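PDB 4F06: extracellular ligand-binding receptor from Rhodopseudomonas palustris, which probably serves as the solute-binding component of an ABC transporter, capturing p-hydroxybenzoate and related lignin-derived aromatic acids for uptake. Local coordinates for residues Y18-K23 with T235-P240; K141-V146 with Q188-S193. All blocks are in the same frame, centred on the assembly; numbering follows the deposited sequence. Where two conformers were deposited one is given.

Interaction 1 of 2, residues Y18-K23 with T235-P240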
loop_
_atom_site.group_PDB
_atom_site.type_symbol
_atom_site.label_atom_id
_atom_site.label_comp_id
_atom_site.label_asym_id
_atom_site.label_seq_id
_atom_site.Cartn_x
_atom_site.Cartn_y
_atom_site.Cartn_z
ATOM N N TYR A 18 -10.147 10.234 -1.770
ATOM C CA TYR A 18 -9.259 9.090 -2.047
ATOM C C TYR A 18 -9.802 8.224 -3.181
ATOM O O TYR A 18 -9.348 7.073 -3.351
ATOM C CB TYR A 18 -9.106 8.250 -0.751
ATOM C CG TYR A 18 -8.470 9.062 0.357
ATOM C CD1 TYR A 18 -7.073 9.137 0.497
ATOM C CD2 TYR A 18 -9.265 9.739 1.307
ATOM C CE1 TYR A 18 -6.488 9.887 1.531
ATOM C CE2 TYR A 18 -8.705 10.498 2.320
ATOM C CZ TYR A 18 -7.310 10.567 2.434
ATOM O OH TYR A 18 -6.676 11.283 3.432
ATOM N N ALA A 19 -10.692 8.765 -4.015
ATOM C CA ALA A 19 -11.371 7.984 -5.049
ATOM C C ALA A 19 -10.411 7.296 -5.996
ATOM O O ALA A 19 -10.708 6.197 -6.472
ATOM C CB ALA A 19 -12.300 8.876 -5.851
ATOM N N LEU A 20 -9.269 7.908 -6.305
ATOM C CA LEU A 20 -8.390 7.252 -7.268
ATOM C C LEU A 20 -7.907 5.915 -6.775
ATOM O O LEU A 20 -7.683 4.993 -7.543
ATOM C CB LEU A 20 -7.185 8.165 -7.574
ATOM C CG LEU A 20 -6.304 7.676 -8.756
ATOM C CD1 LEU A 20 -7.110 7.373 -10.043
ATOM C CD2 LEU A 20 -5.327 8.787 -9.083
ATOM N N PHE A 21 -7.718 5.786 -5.457
ATOM C CA PHE A 21 -7.174 4.542 -4.900
ATOM C C PHE A 21 -8.153 3.387 -4.978
ATOM O O PHE A 21 -7.723 2.221 -5.176
ATOM C CB PHE A 21 -6.637 4.762 -3.495
ATOM C CG PHE A 21 -5.553 5.791 -3.522
ATOM C CD1 PHE A 21 -4.277 5.435 -3.977
ATOM C CD2 PHE A 21 -5.827 7.141 -3.215
ATOM C CE1 PHE A 21 -3.291 6.414 -4.102
ATOM C CE2 PHE A 21 -4.820 8.114 -3.351
ATOM C CZ PHE A 21 -3.563 7.739 -3.800
ATOM N N GLY A 22 -9.448 3.647 -4.805
ATOM C CA GLY A 22 -10.450 2.591 -4.992
ATOM C C GLY A 22 -10.708 2.309 -6.454
ATOM O O GLY A 22 -10.883 1.132 -6.851
ATOM N N LYS A 23 -10.725 3.359 -7.282
ATOM C CA LYS A 23 -10.807 3.147 -8.729
ATOM C C LYS A 23 -9.666 2.219 -9.181
ATOM O O LYS A 23 -9.872 1.368 -10.048
ATOM C CB LYS A 23 -10.707 4.473 -9.485
ATOM C CG LYS A 23 -10.838 4.383 -11.000
ATOM C CD LYS A 23 -10.698 5.770 -11.664
ATOM C CE LYS A 23 -10.852 5.761 -13.171
ATOM N NZ LYS A 23 -10.813 7.167 -13.653
ATOM N N THR A 235 3.036 9.024 -4.771
ATOM C CA THR A 235 2.341 8.206 -5.760
ATOM C C THR A 235 2.306 8.881 -7.117
ATOM O O THR A 235 2.180 10.106 -7.247
ATOM C CB THR A 235 0.955 7.744 -5.336
ATOM O OG1 THR A 235 0.109 8.862 -5.137
ATOM C CG2 THR A 235 1.037 6.899 -4.056
ATOM N N GLU A 236 2.430 8.060 -8.172
ATOM C CA GLU A 236 2.662 8.571 -9.510
ATOM C C GLU A 236 1.641 9.610 -9.963
ATOM O O GLU A 236 2.033 10.599 -10.590
ATOM C CB GLU A 236 2.840 7.416 -10.509
ATOM C CG GLU A 236 4.206 6.742 -10.384
ATOM C CD GLU A 236 4.247 5.639 -9.337
ATOM O OE1 GLU A 236 3.260 5.423 -8.539
ATOM O OE2 GLU A 236 5.290 4.968 -9.295
ATOM N N PRO A 237 0.324 9.377 -9.726
ATOM C CA PRO A 237 -0.622 10.389 -10.253
ATOM C C PRO A 237 -0.491 11.758 -9.629
ATOM O O PRO A 237 -0.955 12.733 -10.222
ATOM C CB PRO A 237 -1.991 9.774 -9.954
ATOM C CG PRO A 237 -1.676 8.280 -9.946
ATOM C CD PRO A 237 -0.358 8.178 -9.233
ATOM N N ASP A 238 0.174 11.866 -8.484
ATOM C CA ASP A 238 0.413 13.203 -7.901
ATOM C C ASP A 238 1.734 13.799 -8.305
ATOM O O ASP A 238 1.951 14.976 -8.040
ATOM C CB ASP A 238 0.220 13.210 -6.395
ATOM C CG ASP A 238 -1.207 13.600 -5.983
ATOM O OD1 ASP A 238 -1.944 14.262 -6.766
ATOM O OD2 ASP A 238 -1.585 13.304 -4.840
ATOM N N LEU A 239 2.610 13.049 -8.977
ATOM C CA LEU A 239 3.915 13.634 -9.367
ATOM C C LEU A 239 3.712 14.896 -10.234
ATOM O O LEU A 239 4.371 15.894 -9.980
ATOM C CB LEU A 239 4.831 12.601 -10.028
ATOM C CG LEU A 239 5.328 11.506 -9.051
ATOM C CD1 LEU A 239 6.212 10.543 -9.837
ATOM C CD2 LEU A 239 6.098 12.078 -7.864
ATOM N N PRO A 240 2.792 14.887 -11.222
ATOM C CA PRO A 240 2.625 16.122 -12.016
ATOM C C PRO A 240 2.043 17.271 -11.214
ATOM O O PRO A 240 2.187 18.447 -11.610
ATOM C CB PRO A 240 1.621 15.720 -13.105
ATOM C CG PRO A 240 1.702 14.243 -13.204
ATOM C CD PRO A 240 2.064 13.750 -11.812
#
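The ring of Phe-21 turns its edge to Thr-235: CZ stands 4.1 Å from Thr-235 OG1, which lies close to the ring plane rather than over a face. Tyr-80 supplies a second aromatic ring against Phe-21, the two planes inclined by about 25°, and Ala-204 and Met-283 also touch the Phe-21 side chain. Beside this pair, the puckered pyrrolidine ring of Pro-237 receives the branch end of Leu-20. Leu-20 CD2 comes within 3.6 Å of Pro-237 CB and also meets the neighbouring CG. The reach of Leu-20 follows from its first torsion: CG points directly opposite the backbone N (chi1 -171°), and the side chain leaves the helix toward the proline.

No hydrogen bond crosses between 18-23 and 235-240, and the meeting is small and largely apolar. Polar links lie around it instead. Lys-23 forms a salt bridge with Glu-280, and the carbonyl of Phe-21 is hydrogen-bonded to Thr-284. Met-283 touches both Phe-21 and Thr-235, and it lines one of the two p-hydroxybenzoic acid pockets, as do Tyr-80 and Ala-204. The side chain of Thr-235 is itself about 6 Å from a bound p-hydroxybenzoic acid molecule. Helix 19-36 of one lobe thus faces the loop and short 3-10 turn that follow strand 226-230 of the other, consistent with a two-lobed periplasmic binding protein closed over its ligand.

Interaction 2 of 2, residues K141-V146 with Q188-S193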
loop_
_atom_site.group_PDB
_atom_site.type_symbol
_atom_site.label_atom_id
_atom_site.label_comp_id
_atom_site.label_asym_id
_atom_site.label_seq_id
_atom_site.Cartn_x
_atom_site.Cartn_y
_atom_site.Cartn_z
ATOM N N LYS A 141 20.803 13.566 11.825
ATOM C CA LYS A 141 19.695 13.966 12.689
ATOM C C LYS A 141 18.404 14.022 11.860
ATOM O O LYS A 141 18.298 14.803 10.913
ATOM C CB LYS A 141 19.986 15.332 13.299
ATOM C CG LYS A 141 21.190 15.309 14.247
ATOM C CD LYS A 141 21.344 16.676 14.928
ATOM C CE LYS A 141 22.665 16.813 15.671
ATOM N NZ LYS A 141 23.033 15.653 16.519
ATOM N N VAL A 142 17.436 13.176 12.208
ATOM C CA VAL A 142 16.204 13.058 11.436
ATOM C C VAL A 142 15.011 13.569 12.231
ATOM O O VAL A 142 14.914 13.319 13.447
ATOM C CB VAL A 142 15.981 11.586 11.014
ATOM C CG1 VAL A 142 14.559 11.358 10.488
ATOM C CG2 VAL A 142 16.987 11.200 9.922
ATOM N N ALA A 143 14.124 14.311 11.552
ATOM C CA ALA A 143 12.806 14.644 12.089
ATOM C C ALA A 143 11.798 13.699 11.440
ATOM O O ALA A 143 11.705 13.619 10.193
ATOM C CB ALA A 143 12.431 16.087 11.725
ATOM N N ILE A 144 11.074 12.964 12.286
ATOM C CA ILE A 144 9.992 12.099 11.812
ATOM C C ILE A 144 8.666 12.840 11.865
ATOM O O ILE A 144 8.363 13.429 12.898
ATOM C CB ILE A 144 9.904 10.799 12.652
ATOM C CG1 ILE A 144 11.217 9.972 12.560
ATOM C CG2 ILE A 144 8.662 9.983 12.281
ATOM C CD1 ILE A 144 11.256 8.782 13.511
ATOM N N ALA A 145 7.881 12.753 10.799
ATOM C CA ALA A 145 6.545 13.342 10.809
ATOM C C ALA A 145 5.619 12.280 10.215
ATOM O O ALA A 145 5.782 11.899 9.040
ATOM C CB ALA A 145 6.474 14.616 9.960
ATOM N N VAL A 146 4.668 11.768 11.014
ATOM C CA VAL A 146 3.783 10.736 10.519
ATOM C C VAL A 146 2.350 11.052 10.867
ATOM O O VAL A 146 2.084 11.683 11.915
ATOM C CB VAL A 146 4.110 9.341 11.121
ATOM C CG1 VAL A 146 5.467 8.866 10.663
ATOM C CG2 VAL A 146 4.000 9.318 12.657
ATOM N N GLN A 188 7.892 24.654 10.106
ATOM C CA GLN A 188 8.653 25.565 10.954
ATOM C C GLN A 188 9.276 24.797 12.118
ATOM O O GLN A 188 10.410 25.070 12.494
ATOM C CB GLN A 188 7.768 26.700 11.479
ATOM C CG GLN A 188 8.544 27.733 12.299
ATOM C CD GLN A 188 9.636 28.397 11.467
ATOM O OE1 GLN A 188 9.393 28.850 10.325
ATOM N NE2 GLN A 188 10.848 28.456 12.022
ATOM N N ARG A 189 8.528 23.861 12.701
ATOM C CA ARG A 189 9.037 23.061 13.810
ATOM C C ARG A 189 10.227 22.211 13.324
ATOM O O ARG A 189 11.257 22.121 14.004
ATOM C CB ARG A 189 7.921 22.177 14.366
ATOM C CG ARG A 189 6.926 22.954 15.230
ATOM C CD ARG A 189 5.691 22.140 15.565
ATOM N NE ARG A 189 6.010 20.994 16.417
ATOM C CZ ARG A 189 5.158 20.014 16.703
ATOM N NH1 ARG A 189 3.928 20.008 16.186
ATOM N NH2 ARG A 189 5.543 19.027 17.488
ATOM N N ILE A 190 10.104 21.628 12.127
ATOM C CA ILE A 190 11.205 20.863 11.547
ATOM C C ILE A 190 12.433 21.741 11.297
ATOM O O ILE A 190 13.566 21.325 11.642
ATOM C CB ILE A 190 10.744 20.116 10.296
ATOM C CG1 ILE A 190 9.733 19.040 10.709
ATOM C CG2 ILE A 190 11.963 19.508 9.591
ATOM C CD1 ILE A 190 8.987 18.379 9.550
ATOM N N LYS A 191 12.240 22.934 10.717
ATOM C CA LYS A 191 13.374 23.870 10.553
ATOM C C LYS A 191 14.075 24.054 11.886
ATOM O O LYS A 191 15.298 23.909 11.991
ATOM C CB LYS A 191 12.913 25.247 10.066
ATOM C CG LYS A 191 12.494 25.321 8.608
ATOM C CD LYS A 191 12.187 26.774 8.239
ATOM C CE LYS A 191 11.387 26.907 6.948
ATOM N NZ LYS A 191 11.152 28.328 6.520
ATOM N N ASN A 192 13.279 24.347 12.910
ATOM C CA ASN A 192 13.815 24.675 14.243
ATOM C C ASN A 192 14.587 23.535 14.881
ATOM O O ASN A 192 15.437 23.768 15.726
ATOM C CB ASN A 192 12.684 25.073 15.215
ATOM C CG ASN A 192 12.045 26.405 14.873
ATOM O OD1 ASN A 192 12.570 27.174 14.063
ATOM N ND2 ASN A 192 10.882 26.680 15.488
ATOM N N SER A 193 14.299 22.312 14.460
ATOM C CA SER A 193 14.900 21.107 15.051
ATOM C C SER A 193 16.355 20.935 14.640
ATOM O O SER A 193 17.094 20.225 15.302
ATOM C CB SER A 193 14.116 19.853 14.631
ATOM O OG SER A 193 14.455 19.471 13.304
#
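Ala-143 and Ile-190 meet where helix 184-193 packs on the parallel part of a mixed sheet, an example of the alpha/beta layering of periplasmic binding proteins. The helix belongs to a beta-alpha-beta crossover from strand 169-176 to strand 197-201, and it lies over strand 141-147, which runs between those two in the sheet. Ile-190 holds CG1 beside its backbone N and CG2 opposite that N (chi1 -67°), so that the fork of the side chain straddles the small methyl of Ala-143. Both arms are equally near: Ala-143 CB is 4.1 Å from Ile-190 CG2 and the same distance from CG1. Beyond the fork the chain is extended (chi2 169°), which takes Ile-190 CD1 on toward the methyl of Ala-145. The alpha carbons of Ala-143 and Ile-190 are 6.4 Å apart, a close approach that the short alanine side chain permits.

One helical turn on, Ser-193 also directs its side chain at the strand, with OG 4.2 Å from Ala-143 CB. This hydroxyl is also tied to Ala-195 N, and its own proton goes to the helix backbone: Ser-193 OG donates to Ile-190 O over 2.6 Å, in the carbonyl plane and on a lone pair.

How the interactions relate
The two contacts illustrate how place in the fold sets chemistry. Interaction 2 is buried within one lobe, joining a helix to the sheet beneath it by aliphatic fit, with a serine near the helix end turned back on its own backbone. Interaction 1 instead bridges the two lobes beside the ligand cleft; it is only partly buried, and an aromatic edge and a proline ring take part. Both bury similar, modest areas, and neither has a hydrogen bond across it. They share no helix or strand, although strand 226-230, which leads into 235-240, belongs to the same sheet as 141-146. Their centres are 27 Å apart, and they do not touch.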